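Local coordinates for coenzyme F420-dependent N(5),N(10)-methenyltetrahydromethanopterin reductase-related protein (Desulfurobacterium thermolithotrophum DSM 11699, PDB 6HUZ) that binds the iron-guanylylpyridinol cofactor and, as a bacterial paralog of [Fe]-hydrogenase, uses tetrahydrofolate derivatives as substrates, at residues F88-R92 and G93-F97; E296-P299 and E300-K303. One frame throughout, in Å; residues are numbered along the deposited sequence.

Contact 1: F88-R92 and G93-F97; sequences FTPFR and GGVTF. With FE9 (iron-guanylyl pyridinol cofactor), chain B.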
loop_
_atom_site.group_PDB
_atom_site.type_symbol
_atom_site.label_atom_id
_atom_site.label_comp_id
_atom_site.label_asym_id
_atom_site.label_seq_id
_atom_site.Cartn_x
_atom_site.Cartn_y
_atom_site.Cartn_z
ATOM N N PHE A 88 -20.388 -18.471 9.329
ATOM C CA PHE A 88 -19.041 -19.063 9.463
ATOM C C PHE A 88 -19.051 -20.078 8.289
ATOM O O PHE A 88 -18.923 -21.276 8.492
ATOM C CB PHE A 88 -18.900 -19.780 10.839
ATOM C CG PHE A 88 -17.459 -19.969 11.243
ATOM C CD1 PHE A 88 -16.752 -21.101 10.848
ATOM C CD2 PHE A 88 -16.790 -18.990 11.976
ATOM C CE1 PHE A 88 -15.398 -21.236 11.152
ATOM C CE2 PHE A 88 -15.435 -19.135 12.294
ATOM C CZ PHE A 88 -14.742 -20.243 11.857
ATOM N N THR A 89 -19.268 -19.573 7.069
ATOM C CA THR A 89 -19.448 -20.395 5.870
ATOM C C THR A 89 -18.205 -20.464 4.964
ATOM O O THR A 89 -17.283 -19.672 5.095
ATOM C CB THR A 89 -20.706 -19.863 5.187
ATOM O OG1 THR A 89 -20.588 -18.452 5.049
ATOM C CG2 THR A 89 -21.963 -20.132 6.023
ATOM N N PRO A 90 -18.160 -21.433 4.039
ATOM C CA PRO A 90 -16.953 -21.586 3.204
ATOM C C PRO A 90 -16.401 -20.407 2.398
ATOM O O PRO A 90 -17.113 -19.524 1.945
ATOM C CB PRO A 90 -17.334 -22.711 2.231
ATOM C CG PRO A 90 -18.378 -23.489 2.919
ATOM C CD PRO A 90 -19.156 -22.477 3.749
ATOM N N PHE A 91 -15.088 -20.454 2.168
ATOM C CA PHE A 91 -14.409 -19.465 1.316
ATOM C C PHE A 91 -14.950 -19.762 -0.104
ATOM O O PHE A 91 -15.141 -18.844 -0.909
ATOM C CB PHE A 91 -12.895 -19.683 1.312
ATOM C CG PHE A 91 -12.155 -18.975 2.418
ATOM C CD1 PHE A 91 -12.012 -17.599 2.403
ATOM C CD2 PHE A 91 -11.597 -19.689 3.471
ATOM C CE1 PHE A 91 -11.287 -16.946 3.401
ATOM C CE2 PHE A 91 -10.893 -19.032 4.479
ATOM C CZ PHE A 91 -10.757 -17.666 4.445
ATOM N N ARG A 92 -15.176 -21.073 -0.375
ATOM C CA ARG A 92 -15.716 -21.667 -1.611
ATOM C C ARG A 92 -16.763 -20.794 -2.254
ATOM O O ARG A 92 -17.636 -20.264 -1.569
ATOM C CB ARG A 92 -16.421 -23.001 -1.286
ATOM C CG ARG A 92 -16.067 -24.141 -2.220
ATOM C CD ARG A 92 -17.094 -25.249 -2.095
ATOM N NE ARG A 92 -17.088 -25.848 -0.756
ATOM C CZ ARG A 92 -18.167 -26.288 -0.109
ATOM N NH1 ARG A 92 -18.049 -26.819 1.101
ATOM N NH2 ARG A 92 -19.371 -26.199 -0.663
ATOM N N GLY A 93 -16.702 -20.692 -3.566
ATOM C CA GLY A 93 -17.634 -19.882 -4.331
ATOM C C GLY A 93 -19.106 -20.205 -4.159
ATOM O O GLY A 93 -19.504 -21.376 -4.120
ATOM N N GLY A 94 -19.898 -19.136 -4.055
ATOM C CA GLY A 94 -21.351 -19.178 -3.936
ATOM C C GLY A 94 -22.022 -19.834 -2.748
ATOM O O GLY A 94 -23.239 -19.723 -2.639
ATOM N N VAL A 95 -21.287 -20.501 -1.848
ATOM C CA VAL A 95 -21.926 -21.162 -0.698
ATOM C C VAL A 95 -22.563 -20.130 0.280
ATOM O O VAL A 95 -23.698 -20.330 0.711
ATOM C CB VAL A 95 -20.949 -22.108 0.038
ATOM C CG1 VAL A 95 -21.639 -22.781 1.216
ATOM C CG2 VAL A 95 -20.368 -23.155 -0.913
ATOM N N THR A 96 -21.814 -19.045 0.617
ATOM C CA THR A 96 -22.281 -17.989 1.516
ATOM C C THR A 96 -23.490 -17.271 0.903
ATOM O O THR A 96 -24.478 -17.039 1.596
ATOM C CB THR A 96 -21.134 -17.030 1.849
ATOM O OG1 THR A 96 -20.081 -17.777 2.468
ATOM C CG2 THR A 96 -21.564 -15.906 2.783
ATOM N N PHE A 97 -23.425 -16.942 -0.395
ATOM C CA PHE A 97 -24.535 -16.277 -1.090
ATOM C C PHE A 97 -25.786 -17.130 -1.037
ATOM O O PHE A 97 -26.879 -16.636 -0.769
ATOM C CB PHE A 97 -24.171 -16.048 -2.579
ATOM C CG PHE A 97 -23.122 -14.999 -2.871
ATOM C CD1 PHE A 97 -23.004 -13.869 -2.078
ATOM C CD2 PHE A 97 -22.297 -15.108 -3.979
ATOM C CE1 PHE A 97 -22.061 -12.891 -2.364
ATOM C CE2 PHE A 97 -21.360 -14.125 -4.267
ATOM C CZ PHE A 97 -21.243 -13.022 -3.453
HETATM O O2 FE9 B . -10.145 -19.985 8.523
HETATM FE FE FE9 B . -11.424 -17.292 9.752
HETATM C C1F FE9 B . -11.299 -18.255 11.305
HETATM O O1F FE9 B . -11.225 -18.847 12.268
HETATM C C2F FE9 B . -10.884 -15.804 10.681
HETATM O O2F FE9 B . -10.583 -14.889 11.272
HETATM C C8 FE9 B . -13.270 -16.860 9.949
HETATM O O18 FE9 B . -13.660 -15.936 10.640
HETATM C C7 FE9 B . -14.282 -17.706 9.194
HETATM C C6 FE9 B . -13.512 -18.876 8.652
HETATM N N1 FE9 B . -12.118 -18.872 8.832
HETATM C C5 FE9 B . -14.215 -19.984 7.985
HETATM C C5M FE9 B . -15.702 -19.909 7.786
HETATM C C4 FE9 B . -13.417 -21.115 7.485
HETATM C C3 FE9 B . -11.939 -21.101 7.672
HETATM C C3M FE9 B . -11.060 -22.233 7.207
HETATM C C2 FE9 B . -11.317 -19.925 8.386
HETATM O O3P FE9 B . -14.082 -22.086 6.800
HETATM P P1 FE9 B . -14.478 -23.518 7.432
HETATM O O1P FE9 B . -13.643 -23.785 8.592
HETATM O O2P FE9 B . -14.107 -24.634 6.320
HETATM O "O5'" FE9 B . -16.027 -23.426 7.791
HETATM C "C5'" FE9 B . -17.043 -23.409 6.800
HETATM C "C4'" FE9 B . -18.185 -24.260 7.347
HETATM O "O4'" FE9 B . -19.314 -24.149 6.489
HETATM C "C1'" FE9 B . -19.993 -25.397 6.504
HETATM C "C2'" FE9 B . -18.870 -26.412 6.503
HETATM O "O2'" FE9 B . -19.259 -27.719 6.946
HETATM C "C3'" FE9 B . -17.844 -25.748 7.414
HETATM O "O3'" FE9 B . -17.938 -26.192 8.769
HETATM N N9A FE9 B . -20.941 -25.461 5.375
HETATM C C4A FE9 B . -22.184 -25.060 5.501
HETATM N N3A FE9 B . -22.907 -24.612 6.553
HETATM C C2A FE9 B . -24.215 -24.333 6.372
HETATM N N2A FE9 B . -24.890 -23.850 7.439
HETATM N N1A FE9 B . -24.859 -24.492 5.200
HETATM C C6A FE9 B . -24.252 -24.986 4.107
HETATM O O6A FE9 B . -24.855 -25.110 3.028
HETATM C C5A FE9 B . -22.822 -25.289 4.198
HETATM N N7A FE9 B . -21.873 -25.758 3.375
HETATM C C8A FE9 B . -20.731 -25.855 4.104
HETATM O O HOH W 1 -17.682 -16.973 1.506
HETATM O O HOH W 2 -19.148 -18.494 -0.408
HETATM O O HOH W 3 -9.447 -17.487 8.702
#

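Contact 2: E296-P299 and E300-K303; sequences ETIP and ELIK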
loop_
_atom_site.group_PDB
_atom_site.type_symbol
_atom_site.label_atom_id
_atom_site.label_comp_id
_atom_site.label_asym_id
_atom_site.label_seq_id
_atom_site.Cartn_x
_atom_site.Cartn_y
_atom_site.Cartn_z
ATOM N N GLU A 296 16.443 -16.425 -2.537
ATOM C CA GLU A 296 16.552 -17.813 -2.089
ATOM C C GLU A 296 15.240 -18.299 -1.481
ATOM O O GLU A 296 14.926 -19.487 -1.549
ATOM C CB GLU A 296 17.633 -17.957 -1.001
ATOM C CG GLU A 296 18.956 -17.266 -1.288
ATOM C CD GLU A 296 20.010 -17.488 -0.220
ATOM O OE1 GLU A 296 20.915 -16.631 -0.098
ATOM O OE2 GLU A 296 19.933 -18.512 0.498
ATOM N N THR A 297 14.488 -17.370 -0.872
ATOM C CA THR A 297 13.221 -17.640 -0.190
ATOM C C THR A 297 12.022 -17.822 -1.139
ATOM O O THR A 297 11.110 -18.597 -0.821
ATOM C CB THR A 297 12.943 -16.510 0.846
ATOM O OG1 THR A 297 12.553 -15.292 0.189
ATOM C CG2 THR A 297 14.140 -16.232 1.770
ATOM N N ILE A 298 12.013 -17.113 -2.294
ATOM C CA ILE A 298 10.913 -17.186 -3.270
ATOM C C ILE A 298 11.384 -17.468 -4.701
ATOM O O ILE A 298 11.020 -16.743 -5.624
ATOM C CB ILE A 298 10.062 -15.884 -3.184
ATOM C CG1 ILE A 298 10.944 -14.601 -3.350
ATOM C CG2 ILE A 298 9.300 -15.864 -1.859
ATOM C CD1 ILE A 298 10.250 -13.441 -3.984
ATOM N N PRO A 299 12.161 -18.551 -4.926
ATOM C CA PRO A 299 12.636 -18.849 -6.293
ATOM C C PRO A 299 11.528 -18.986 -7.325
ATOM O O PRO A 299 11.694 -18.583 -8.477
ATOM C CB PRO A 299 13.405 -20.170 -6.122
ATOM C CG PRO A 299 12.893 -20.749 -4.823
ATOM C CD PRO A 299 12.668 -19.542 -3.964
ATOM N N GLU A 300 10.408 -19.558 -6.930
ATOM C CA GLU A 300 9.293 -19.724 -7.850
ATOM C C GLU A 300 8.811 -18.376 -8.378
ATOM O O GLU A 300 8.444 -18.292 -9.549
ATOM C CB GLU A 300 8.134 -20.528 -7.210
ATOM C CG GLU A 300 7.288 -19.795 -6.172
ATOM C CD GLU A 300 7.923 -19.708 -4.798
ATOM O OE1 GLU A 300 9.085 -20.137 -4.632
ATOM O OE2 GLU A 300 7.246 -19.204 -3.877
ATOM N N LEU A 301 8.802 -17.321 -7.528
ATOM C CA LEU A 301 8.356 -15.994 -7.956
ATOM C C LEU A 301 9.405 -15.297 -8.786
ATOM O O LEU A 301 9.062 -14.600 -9.748
ATOM C CB LEU A 301 8.006 -15.129 -6.750
ATOM C CG LEU A 301 6.736 -15.517 -5.984
ATOM C CD1 LEU A 301 6.431 -14.476 -4.880
ATOM C CD2 LEU A 301 5.528 -15.621 -6.911
ATOM N N ILE A 302 10.690 -15.466 -8.400
ATOM C CA ILE A 302 11.832 -14.882 -9.095
ATOM C C ILE A 302 11.828 -15.431 -10.515
ATOM O O ILE A 302 12.137 -14.692 -11.436
ATOM C CB ILE A 302 13.162 -15.235 -8.360
ATOM C CG1 ILE A 302 13.188 -14.685 -6.920
ATOM C CG2 ILE A 302 14.390 -14.746 -9.144
ATOM C CD1 ILE A 302 12.933 -13.143 -6.764
ATOM N N LYS A 303 11.463 -16.709 -10.701
ATOM C CA LYS A 303 11.411 -17.317 -12.026
ATOM C C LYS A 303 10.256 -16.713 -12.841
ATOM O O LYS A 303 10.434 -16.398 -14.018
ATOM C CB LYS A 303 11.300 -18.850 -11.936
ATOM C CG LYS A 303 11.694 -19.558 -13.220
ATOM C CD LYS A 303 10.903 -20.834 -13.455
ATOM C CE LYS A 303 11.068 -21.343 -14.867
ATOM N NZ LYS A 303 10.274 -22.576 -15.103
#

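Contact 1: F88-R92 and G93-F97
Thr89 and Thr96 meet hydroxyl to hydroxyl, their OG1 atoms hydrogen-bonded at 2.7 Å, and so tie the loop that leaves strand 84-87 to the first turn of helix 95-103. Thr89 brings its OG1 to this bond by placing it between its own backbone N and carbonyl carbon (chi1 51°). Two waters extend this polar side. One bridges Pro90 O and Thr96 OG1; the other donates to Arg92 O at 2.6 Å and accepts from Thr96 N, giving this amide of the first helical turn a partner.

Next to these bonds the packing is close and by van der Waals contact. Val95 CG1 lies 3.6 Å from Pro90 CD, the two side chains crossing at about a right angle, and the same Val95 CG1 approaches N7A of the cofactor's guanine at 3.7 Å. Pro90 also leans on the ribose, its CD 3.2 Å from O4'. Further back, the Phe88 ring carries the pyridinol methyl C5M over one face, 3.4 Å above its plane, while the Phe91 ring meets the pyridinol obliquely, CE2 3.9 Å from C3, and also touches methenyltetrahydrofolate and Met234 of the second subunit.

The solvent side is looser. Arg92, poorly ordered, bends at chi3 (-64°) and brings its guanidinium obliquely to Val95 CG2, a placement of limited certainty, and Gly93 and Gly94 carry the exposed turn into the helix.

The hydroxyl pair and the waters tie the loop to the helix start, consistent with a fixed loop shape that leaves proline, valine and phenylalanine carbon surfaces to line the cofactor pocket by van der Waals contact.

Contact 2: E296-P299 and E300-K303
Ile298 O accepts two backbone N-H groups of the following turn. The bond from Ile302 N to Ile298 O (3.1 Å) is nearly straight, 164° at the hydrogen, whereas that from Leu301 N is weak and bent. One residue on, Lys303 N donates to Pro299 O at 2.9 Å and continues the helical ladder.

The side chain of Ile298 packs against the turn that its carbonyl starts. With CG1 set between backbone N and carbonyl carbon (chi1 54°), Ile298 CD1 arrives at Leu301 CB and at Ile302 CD1, 3.9 Å from each; the side chain crosses Ile302 at about a right angle. Ile302 CG1 also comes within 3.3 Å of Ile298 O. Ile259 of helix 232-262 meets both Ile298 and Leu301, and Ile218 of the second subunit packs on Ile298 as well.

Glu300 curls back, its chain bent at chi2 (-79°), and lays OE1 alongside the proline ring, 3.7 Å from Pro299 CD. Its OE2 faces the second subunit, bonded to Tyr221 OH and in a salt bridge with Arg225 NH1; that nitrogen also donates to Thr297 O and so joins the last turn of one helix to the first turn of the next.

Here helix 294-297 ends and helix 299-306 begins: Ile298 leaves helical geometry and serves at once as N-cap, followed by proline in the first turn, a position that suits a residue with no N-H to donate. This is a one-residue break between consecutive helices, with proline at the first helical position after the N-cap, at the subunit interface.

Contact 1 precedes contact 2 along the chain, and the two do not touch: their centres are 32 Å apart and their nearest atoms about 20 Å. Contact 1 belongs to the Rossmann-like N-terminal domain, where the loop after strand 84-87 of the six-stranded parallel sheet enters helix 95-103. Contact 2 lies in the helical C-terminal part, between helices 294-297 and 299-306, and shares no helix or sheet with it. Each includes a residue just before a helix and reaches the second subunit, though unequally: 88-97 mainly shapes the cofactor pocket, while 296-303 joins the subunits. Helix 232-262 provides partners for both, from the second subunit for contact 1 and from both chains for contact 2.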